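Local structure of polyhedrin (Orgyia pseudotsugata cypovirus 5, 5A8U) at residues Glu52-Ser57 against Phe192-Tyr197; Leu164-Arg169 against Glu242-Asn247. The protein forms the crystalline occlusion bodies (polyhedra) that protect the virus outside its host until insect larvae ingest them. All blocks are in the same frame, centred on the assembly; numbering follows the deposited sequence.

Contact 1: Glu52-Ser57 against Phe192-Tyr197; sequences EVIAGS and FEVYRY
Ile54 O accepts the N-H of Val194 at 2.7 Å, nearly along its C=O axis, and also takes a CA-H...O contact from Glu193. Together with the return bond from Ile54 N to Val194 O, 2.8 Å and almost straight, this makes Ile54-Val194 a hydrogen-bonded pair of an antiparallel ladder between strand 53-58, outermost in this chain, and central strand 189-195 of a three-stranded sheet. Gly56 and Phe192 form the next such pair. With CG of Phe192 between its backbone N and carbonyl carbon (chi1 65°), the ring folds across to the neighbouring strand, where Gly56 CA lies over one face, 4.1 Å from the ring centroid, in a CH-pi contact. Ile54, Phe192 and Val194 share a face that meets Val32 of strand 30-37. On the other face, with Val53 and Ala55, Tyr195 OH donates to Glu193 OE1 at 2.6 Å. Arg124 and Arg126 pair with this carboxylate, and Arg211 of the second subunit makes a cation-pi contact with Tyr195. At Glu52 and Arg196, the guanidinium goes to Thr51 O, Arg23 O and Ser28 OG, while the backbone N of Arg196 donates to Glu52 O at 3.0 Å from above the carbonyl plane.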
ATOM      1  N   GLU A  52     -11.299  11.312   6.373  1.00  6.75           N
ATOM      2  CA  GLU A  52     -12.027  10.748   7.512  1.00  3.68           C
ATOM      3  C   GLU A  52     -11.129   9.885   8.378  1.00  6.52           C
ATOM      4  O   GLU A  52     -11.312   9.778   9.592  1.00  5.10           O
ATOM      5  CB  GLU A  52     -13.171   9.853   7.000  1.00  4.29           C
ATOM      6  CG  GLU A  52     -14.286  10.592   6.270  1.00  7.38           C
ATOM      7  CD  GLU A  52     -15.272  11.301   7.179  1.00 11.24           C
ATOM      8  OE1 GLU A  52     -15.215  11.164   8.427  1.00  8.50           O
ATOM      9  OE2 GLU A  52     -16.142  12.000   6.620  1.00  7.59           O
ATOM     10  N   VAL A  53     -10.181   9.225   7.730  1.00  7.84           N
ATOM     11  CA  VAL A  53      -9.315   8.301   8.423  1.00  8.76           C
ATOM     12  C   VAL A  53      -7.949   8.346   7.761  1.00 10.88           C
ATOM     13  O   VAL A  53      -7.811   8.486   6.537  1.00 11.32           O
ATOM     14  CB  VAL A  53      -9.892   6.882   8.379  1.00  7.24           C
ATOM     15  CG1 VAL A  53      -9.964   6.385   6.947  1.00  7.57           C
ATOM     16  CG2 VAL A  53      -9.067   5.928   9.239  1.00 11.00           C
ATOM     17  N   ILE A  54      -6.926   8.278   8.585  1.00  6.12           N
ATOM     18  CA  ILE A  54      -5.589   8.196   8.053  1.00  5.49           C
ATOM     19  C   ILE A  54      -4.863   7.091   8.810  1.00  7.26           C
ATOM     20  O   ILE A  54      -4.761   7.128  10.029  1.00  9.62           O
ATOM     21  CB  ILE A  54      -4.905   9.556   8.158  1.00  9.94           C
ATOM     22  CG1 ILE A  54      -3.591   9.562   7.397  1.00 13.43           C
ATOM     23  CG2 ILE A  54      -4.665   9.912   9.576  1.00 18.31           C
ATOM     24  CD1 ILE A  54      -3.069  10.964   7.226  1.00 23.53           C
ATOM     25  N   ALA A  55      -4.380   6.102   8.065  1.00  6.56           N
ATOM     26  CA  ALA A  55      -3.833   4.889   8.640  1.00  5.72           C
ATOM     27  C   ALA A  55      -2.629   4.514   7.801  1.00  6.78           C
ATOM     28  O   ALA A  55      -2.587   4.793   6.604  1.00  8.10           O
ATOM     29  CB  ALA A  55      -4.867   3.768   8.586  1.00  7.38           C
ATOM     30  N   GLY A  56      -1.655   3.857   8.414  1.00  5.33           N
ATOM     31  CA  GLY A  56      -0.467   3.521   7.662  1.00  5.93           C
ATOM     32  C   GLY A  56       0.532   2.823   8.558  1.00  5.55           C
ATOM     33  O   GLY A  56       0.247   2.554   9.731  1.00  6.12           O
ATOM     34  N   SER A  57       1.694   2.524   7.991  1.00  6.14           N
ATOM     35  CA  SER A  57       2.721   1.796   8.704  1.00  4.71           C
ATOM     36  C   SER A  57       4.062   2.008   8.015  1.00  4.65           C
ATOM     37  O   SER A  57       4.117   2.420   6.859  1.00  6.20           O
ATOM     38  CB  SER A  57       2.386   0.291   8.753  1.00  6.37           C
ATOM     39  OG  SER A  57       2.584  -0.339   7.486  1.00  6.70           O
ATOM     40  N   PHE A 192      -0.027   3.226  12.607  1.00  4.93           N
ATOM     41  CA  PHE A 192      -0.819   4.280  13.245  1.00  3.77           C
ATOM     42  C   PHE A 192      -2.233   4.379  12.650  1.00  5.21           C
ATOM     43  O   PHE A 192      -2.482   3.953  11.504  1.00  4.55           O
ATOM     44  CB  PHE A 192      -0.107   5.640  13.122  1.00  4.34           C
ATOM     45  CG  PHE A 192       0.012   6.121  11.695  1.00  6.95           C
ATOM     46  CD1 PHE A 192      -1.045   6.795  11.088  1.00  8.13           C
ATOM     47  CD2 PHE A 192       1.159   5.865  10.954  1.00  9.11           C
ATOM     48  CE1 PHE A 192      -0.963   7.209   9.754  1.00 11.40           C
ATOM     49  CE2 PHE A 192       1.244   6.287   9.616  1.00  8.65           C
ATOM     50  CZ  PHE A 192       0.180   6.954   9.028  1.00  9.78           C
ATOM     51  N   GLU A 193      -3.150   4.934  13.442  1.00  4.75           N
ATOM     52  CA  GLU A 193      -4.502   5.272  12.961  1.00  2.96           C
ATOM     53  C   GLU A 193      -4.885   6.624  13.517  1.00  4.99           C
ATOM     54  O   GLU A 193      -4.725   6.871  14.705  1.00  5.04           O
ATOM     55  CB  GLU A 193      -5.535   4.236  13.421  1.00  5.35           C
ATOM     56  CG  GLU A 193      -5.160   2.801  13.075  1.00  4.76           C
ATOM     57  CD  GLU A 193      -6.098   1.767  13.683  1.00  4.96           C
ATOM     58  OE1 GLU A 193      -6.906   2.132  14.576  1.00  7.86           O
ATOM     59  OE2 GLU A 193      -6.036   0.593  13.261  1.00  5.76           O
ATOM     60  N   VAL A 194      -5.379   7.496  12.656  1.00  4.28           N
ATOM     61  CA  VAL A 194      -5.808   8.833  13.066  1.00  5.28           C
ATOM     62  C   VAL A 194      -7.184   9.081  12.452  1.00  7.19           C
ATOM     63  O   VAL A 194      -7.448   8.698  11.314  1.00  6.20           O
ATOM     64  CB  VAL A 194      -4.805   9.884  12.575  1.00  5.92           C
ATOM     65  CG1 VAL A 194      -5.374  11.324  12.622  1.00  7.04           C
ATOM     66  CG2 VAL A 194      -3.487   9.763  13.338  1.00  5.27           C
ATOM     67  N   TYR A 195      -8.051   9.711  13.227  1.00  4.08           N
ATOM     68  CA  TYR A 195      -9.454   9.830  12.886  1.00  5.22           C
ATOM     69  C   TYR A 195      -9.978  11.263  12.925  1.00  4.93           C
ATOM     70  O   TYR A 195      -9.634  12.042  13.803  1.00  5.60           O
ATOM     71  CB  TYR A 195     -10.284   8.981  13.870  1.00  4.85           C
ATOM     72  CG  TYR A 195      -9.950   7.506  13.842  1.00  6.06           C
ATOM     73  CD1 TYR A 195      -8.939   6.991  14.644  1.00  5.74           C
ATOM     74  CD2 TYR A 195     -10.652   6.629  13.020  1.00  6.35           C
ATOM     75  CE1 TYR A 195      -8.628   5.644  14.628  1.00  7.20           C
ATOM     76  CE2 TYR A 195     -10.365   5.284  13.001  1.00  5.04           C
ATOM     77  CZ  TYR A 195      -9.356   4.792  13.806  1.00  5.99           C
ATOM     78  OH  TYR A 195      -9.050   3.462  13.802  1.00  7.86           O
ATOM     79  N   ARG A 196     -10.846  11.571  11.965  1.00  6.66           N
ATOM     80  CA  ARG A 196     -11.553  12.839  11.880  1.00  6.71           C
ATOM     81  C   ARG A 196     -12.373  13.134  13.129  1.00  7.33           C
ATOM     82  O   ARG A 196     -13.123  12.273  13.615  1.00  5.98           O
ATOM     83  CB  ARG A 196     -12.476  12.768  10.651  1.00  4.32           C
ATOM     84  CG  ARG A 196     -13.628  13.757  10.591  1.00 11.89           C
ATOM     85  CD  ARG A 196     -13.171  15.151  10.268  1.00 12.50           C
ATOM     86  NE  ARG A 196     -12.359  15.237   9.051  1.00 15.32           N
ATOM     87  CZ  ARG A 196     -11.759  16.357   8.668  1.00 12.72           C
ATOM     88  NH1 ARG A 196     -11.904  17.448   9.415  1.00 15.09           N
ATOM     89  NH2 ARG A 196     -11.021  16.398   7.567  1.00  9.73           N
ATOM     90  N   TYR A 197     -12.258  14.362  13.641  1.00  6.96           N
ATOM     91  CA  TYR A 197     -13.211  14.845  14.622  1.00  6.66           C
ATOM     92  C   TYR A 197     -14.515  15.178  13.904  1.00  7.42           C
ATOM     93  O   TYR A 197     -14.544  15.927  12.916  1.00 10.66           O
ATOM     94  CB  TYR A 197     -12.693  16.107  15.316  1.00  7.82           C
ATOM     95  CG  TYR A 197     -13.679  16.694  16.293  1.00  8.47           C
ATOM     96  CD1 TYR A 197     -14.010  16.018  17.451  1.00  8.73           C
ATOM     97  CD2 TYR A 197     -14.289  17.924  16.044  1.00 11.51           C
ATOM     98  CE1 TYR A 197     -14.924  16.553  18.360  1.00  8.48           C
ATOM     99  CE2 TYR A 197     -15.199  18.476  16.942  1.00 10.60           C
ATOM    100  CZ  TYR A 197     -15.509  17.779  18.097  1.00 12.57           C
ATOM    101  OH  TYR A 197     -16.395  18.315  19.006  1.00 14.31           O
TER

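Contact 2: Leu164-Arg169 against Glu242-Asn247; sequences LYFCDR and ELVYQN
Glu242, whose positive phi belongs to the Schellman motif ending helix 230-241, extends its side chain to the far end of the Phe166 ring, with OE1 4.2 Å from CZ. That oxygen has its salt bridge with Arg146 of the third subunit, which also makes a cation-pi contact with Phe166. Val244 then turns its isopropyl group toward strand 162-166. Its CG1 lies 4.1 Å from Tyr165 O and meets the edge of the Phe166 ring at CD2 (4.2 Å), which chi1 of -169°, with CG anti to the backbone N, brings there. CG2 meets Leu164 CB at 3.9 Å, the two side chains passing in opposite directions. At Tyr245 the backbone N lies 4.1 Å from Leu164 CD1, but its side chain leaves the backbone away from Leu164-Arg169. Gln246 crosses Leu164 at about a right angle, its CB 4.2 Å from CD2. The tail is thus laid on an outermost strand, within this chain, of the six-stranded sheet. Val244 N and Gln246 O bond to Gln115 and Gln111, Tyr245 OH to Glu230 and Gln246 NE2 to Gln162. Direct contact between the segments is therefore mainly van der Waals packing around Val244 and Leu164, while these polar groups tie the tail to neighbouring parts.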
ATOM      1  N   LEU A 164       0.497  21.894  19.345  1.00  7.47           N
ATOM      2  CA  LEU A 164       1.214  22.830  18.491  1.00 10.05           C
ATOM      3  C   LEU A 164       0.203  23.837  17.950  1.00  9.72           C
ATOM      4  O   LEU A 164      -0.756  23.474  17.262  1.00 10.77           O
ATOM      5  CB  LEU A 164       1.935  22.100  17.343  1.00 11.30           C
ATOM      6  CG  LEU A 164       2.859  20.930  17.720  1.00 11.29           C
ATOM      7  CD1 LEU A 164       3.534  20.314  16.470  1.00 13.85           C
ATOM      8  CD2 LEU A 164       3.905  21.341  18.735  1.00 13.03           C
ATOM      9  N   TYR A 165       0.429  25.106  18.264  1.00 11.60           N
ATOM     10  CA  TYR A 165      -0.492  26.171  17.894  1.00 10.55           C
ATOM     11  C   TYR A 165      -0.083  26.898  16.620  1.00 11.99           C
ATOM     12  O   TYR A 165       1.099  27.001  16.300  1.00 13.69           O
ATOM     13  CB  TYR A 165      -0.627  27.178  19.046  1.00 10.34           C
ATOM     14  CG  TYR A 165      -1.483  26.653  20.167  1.00 13.43           C
ATOM     15  CD1 TYR A 165      -0.948  25.855  21.158  1.00 16.05           C
ATOM     16  CD2 TYR A 165      -2.847  26.917  20.203  1.00 20.86           C
ATOM     17  CE1 TYR A 165      -1.739  25.348  22.178  1.00 18.41           C
ATOM     18  CE2 TYR A 165      -3.644  26.413  21.212  1.00 19.79           C
ATOM     19  CZ  TYR A 165      -3.084  25.634  22.196  1.00 24.31           C
ATOM     20  OH  TYR A 165      -3.874  25.136  23.210  1.00 31.41           O
ATOM     21  N   PHE A 166      -1.074  27.399  15.895  1.00 13.27           N
ATOM     22  CA  PHE A 166      -0.837  28.249  14.733  1.00 16.42           C
ATOM     23  C   PHE A 166      -1.751  29.437  14.965  1.00 17.21           C
ATOM     24  O   PHE A 166      -2.965  29.283  15.022  1.00 17.03           O
ATOM     25  CB  PHE A 166      -1.180  27.506  13.432  1.00 15.18           C
ATOM     26  CG  PHE A 166      -0.730  28.216  12.179  1.00 19.08           C
ATOM     27  CD1 PHE A 166      -1.438  29.306  11.689  1.00 29.61           C
ATOM     28  CD2 PHE A 166       0.385  27.780  11.471  1.00 18.75           C
ATOM     29  CE1 PHE A 166      -1.031  29.960  10.530  1.00 20.10           C
ATOM     30  CE2 PHE A 166       0.794  28.430  10.308  1.00 21.57           C
ATOM     31  CZ  PHE A 166       0.087  29.523   9.843  1.00 21.59           C
ATOM     32  N   CYS A 167      -1.159  30.616  15.149  1.00 23.17           N
ATOM     33  CA  CYS A 167      -1.909  31.783  15.592  1.00 23.44           C
ATOM     34  C   CYS A 167      -2.648  31.477  16.894  1.00 27.48           C
ATOM     35  O   CYS A 167      -2.038  31.071  17.889  1.00 29.07           O
ATOM     36  CB  CYS A 167      -2.894  32.240  14.512  1.00 29.38           C
ATOM     37  SG  CYS A 167      -2.115  32.944  13.036  1.00 39.66           S
ATOM     38  N   ASP A 168      -3.963  31.654  16.886  1.00 30.38           N
ATOM     39  CA  ASP A 168      -4.736  31.505  18.118  1.00 36.68           C
ATOM     40  C   ASP A 168      -5.400  30.136  18.300  1.00 36.24           C
ATOM     41  O   ASP A 168      -6.078  29.907  19.302  1.00 39.09           O
ATOM     42  CB  ASP A 168      -5.771  32.636  18.254  1.00 31.58           C
ATOM     43  CG  ASP A 168      -6.746  32.689  17.092  1.00 39.64           C
ATOM     44  OD1 ASP A 168      -6.455  32.101  16.027  1.00 37.46           O
ATOM     45  OD2 ASP A 168      -7.809  33.333  17.242  1.00 45.31           O
ATOM     46  N   ARG A 169      -5.196  29.224  17.350  1.00 26.50           N
ATOM     47  CA  ARG A 169      -5.820  27.899  17.424  1.00 22.96           C
ATOM     48  C   ARG A 169      -4.781  26.797  17.579  1.00 22.19           C
ATOM     49  O   ARG A 169      -3.646  26.954  17.125  1.00 14.13           O
ATOM     50  CB  ARG A 169      -6.663  27.638  16.172  1.00 27.65           C
ATOM     51  CG  ARG A 169      -7.975  28.414  16.133  1.00 40.32           C
ATOM     52  CD  ARG A 169      -8.977  27.836  17.130  1.00 46.12           C
ATOM     53  NE  ARG A 169     -10.194  28.638  17.246  1.00 59.21           N
ATOM     54  CZ  ARG A 169     -10.468  29.445  18.268  1.00 58.72           C
ATOM     55  NH1 ARG A 169      -9.609  29.559  19.275  1.00 51.21           N
ATOM     56  NH2 ARG A 169     -11.602  30.138  18.285  1.00 58.54           N
ATOM     57  N   GLU A 242       2.323  24.864   5.420  1.00  7.44           N
ATOM     58  CA  GLU A 242       1.634  25.275   6.655  1.00  9.92           C
ATOM     59  C   GLU A 242       1.360  24.065   7.551  1.00  9.39           C
ATOM     60  O   GLU A 242       0.317  23.974   8.216  1.00 10.56           O
ATOM     61  CB  GLU A 242       0.368  26.115   6.372  1.00 10.50           C
ATOM     62  CG  GLU A 242       0.686  27.376   5.569  1.00 11.23           C
ATOM     63  CD  GLU A 242      -0.499  28.317   5.349  1.00 18.85           C
ATOM     64  OE1 GLU A 242      -1.475  28.273   6.135  1.00 19.29           O
ATOM     65  OE2 GLU A 242      -0.443  29.106   4.377  1.00 17.92           O
ATOM     66  N   LEU A 243       2.339  23.164   7.579  1.00  9.57           N
ATOM     67  CA  LEU A 243       2.348  22.028   8.489  1.00  8.17           C
ATOM     68  C   LEU A 243       3.137  22.407   9.737  1.00 11.54           C
ATOM     69  O   LEU A 243       4.309  22.763   9.643  1.00  7.52           O
ATOM     70  CB  LEU A 243       3.010  20.823   7.813  1.00  7.13           C
ATOM     71  CG  LEU A 243       2.202  20.144   6.704  1.00 10.62           C
ATOM     72  CD1 LEU A 243       3.056  19.170   5.916  1.00 10.71           C
ATOM     73  CD2 LEU A 243       1.019  19.423   7.324  1.00 12.39           C
ATOM     74  N   VAL A 244       2.513  22.338  10.908  1.00  7.80           N
ATOM     75  CA  VAL A 244       3.249  22.614  12.133  1.00  9.15           C
ATOM     76  C   VAL A 244       4.232  21.504  12.435  1.00  8.15           C
ATOM     77  O   VAL A 244       4.054  20.351  12.031  1.00  8.76           O
ATOM     78  CB  VAL A 244       2.342  22.867  13.360  1.00 13.44           C
ATOM     79  CG1 VAL A 244       1.704  24.261  13.269  1.00 13.03           C
ATOM     80  CG2 VAL A 244       1.303  21.758  13.504  1.00  9.42           C
ATOM     81  N   TYR A 245       5.281  21.863  13.153  1.00  7.30           N
ATOM     82  CA  TYR A 245       6.417  20.982  13.348  1.00  6.60           C
ATOM     83  C   TYR A 245       7.145  21.505  14.572  1.00  7.14           C
ATOM     84  O   TYR A 245       7.307  22.712  14.734  1.00  7.86           O
ATOM     85  CB  TYR A 245       7.325  21.091  12.115  1.00  8.91           C
ATOM     86  CG  TYR A 245       8.604  20.300  12.174  1.00  7.41           C
ATOM     87  CD1 TYR A 245       9.740  20.812  12.791  1.00  8.36           C
ATOM     88  CD2 TYR A 245       8.688  19.039  11.587  1.00  9.65           C
ATOM     89  CE1 TYR A 245      10.916  20.087  12.843  1.00  7.77           C
ATOM     90  CE2 TYR A 245       9.873  18.307  11.629  1.00 10.94           C
ATOM     91  CZ  TYR A 245      10.977  18.844  12.261  1.00  8.69           C
ATOM     92  OH  TYR A 245      12.142  18.129  12.313  1.00 10.14           O
ATOM     93  N   GLN A 246       7.594  20.609  15.437  1.00  8.28           N
ATOM     94  CA  GLN A 246       8.346  21.050  16.601  1.00  4.35           C
ATOM     95  C   GLN A 246       9.838  20.816  16.369  1.00  7.17           C
ATOM     96  O   GLN A 246      10.272  19.692  16.096  1.00  5.71           O
ATOM     97  CB  GLN A 246       7.881  20.317  17.863  1.00 10.26           C
ATOM     98  CG  GLN A 246       8.564  20.830  19.123  1.00  7.36           C
ATOM     99  CD  GLN A 246       8.198  20.006  20.336  1.00  9.16           C
ATOM    100  OE1 GLN A 246       8.740  18.921  20.547  1.00  9.12           O
ATOM    101  NE2 GLN A 246       7.251  20.504  21.129  1.00 12.47           N
ATOM    102  N   ASN A 247      10.638  21.878  16.452  1.00  5.46           N
ATOM    103  CA  ASN A 247      12.054  21.680  16.157  1.00  6.32           C
ATOM    104  C   ASN A 247      12.870  21.096  17.317  1.00  8.52           C
ATOM    105  O   ASN A 247      12.331  20.837  18.399  1.00  8.46           O
ATOM    106  CB  ASN A 247      12.692  22.950  15.581  1.00  5.00           C
ATOM    107  CG  ASN A 247      12.916  24.049  16.627  1.00 10.02           C
ATOM    108  OD1 ASN A 247      12.818  23.833  17.836  1.00  8.41           O
ATOM    109  ND2 ASN A 247      13.245  25.237  16.148  1.00  9.80           N
TER

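The segments alternate along the chain, in the order 52-57, 164-169, 192-197, 242-247, so the two loops of chain that the contacts close overlap in sequence. Their centres lie 20 Å apart and their nearest atoms about 9 Å, without touching. Contact 1 is a strand pairing within the three-stranded sheet; contact 2 lays the C-terminal tail on a strand that is outermost, within this chain, in the six-stranded sheet. That larger sheet relates them, because strand 30-37 packs against contact 1 and strand 109-115 against contact 2. Each also reaches a different copy of the protein, contact 1 the second subunit and contact 2 the third, so both combine folding of the chain with assembly of the trimer.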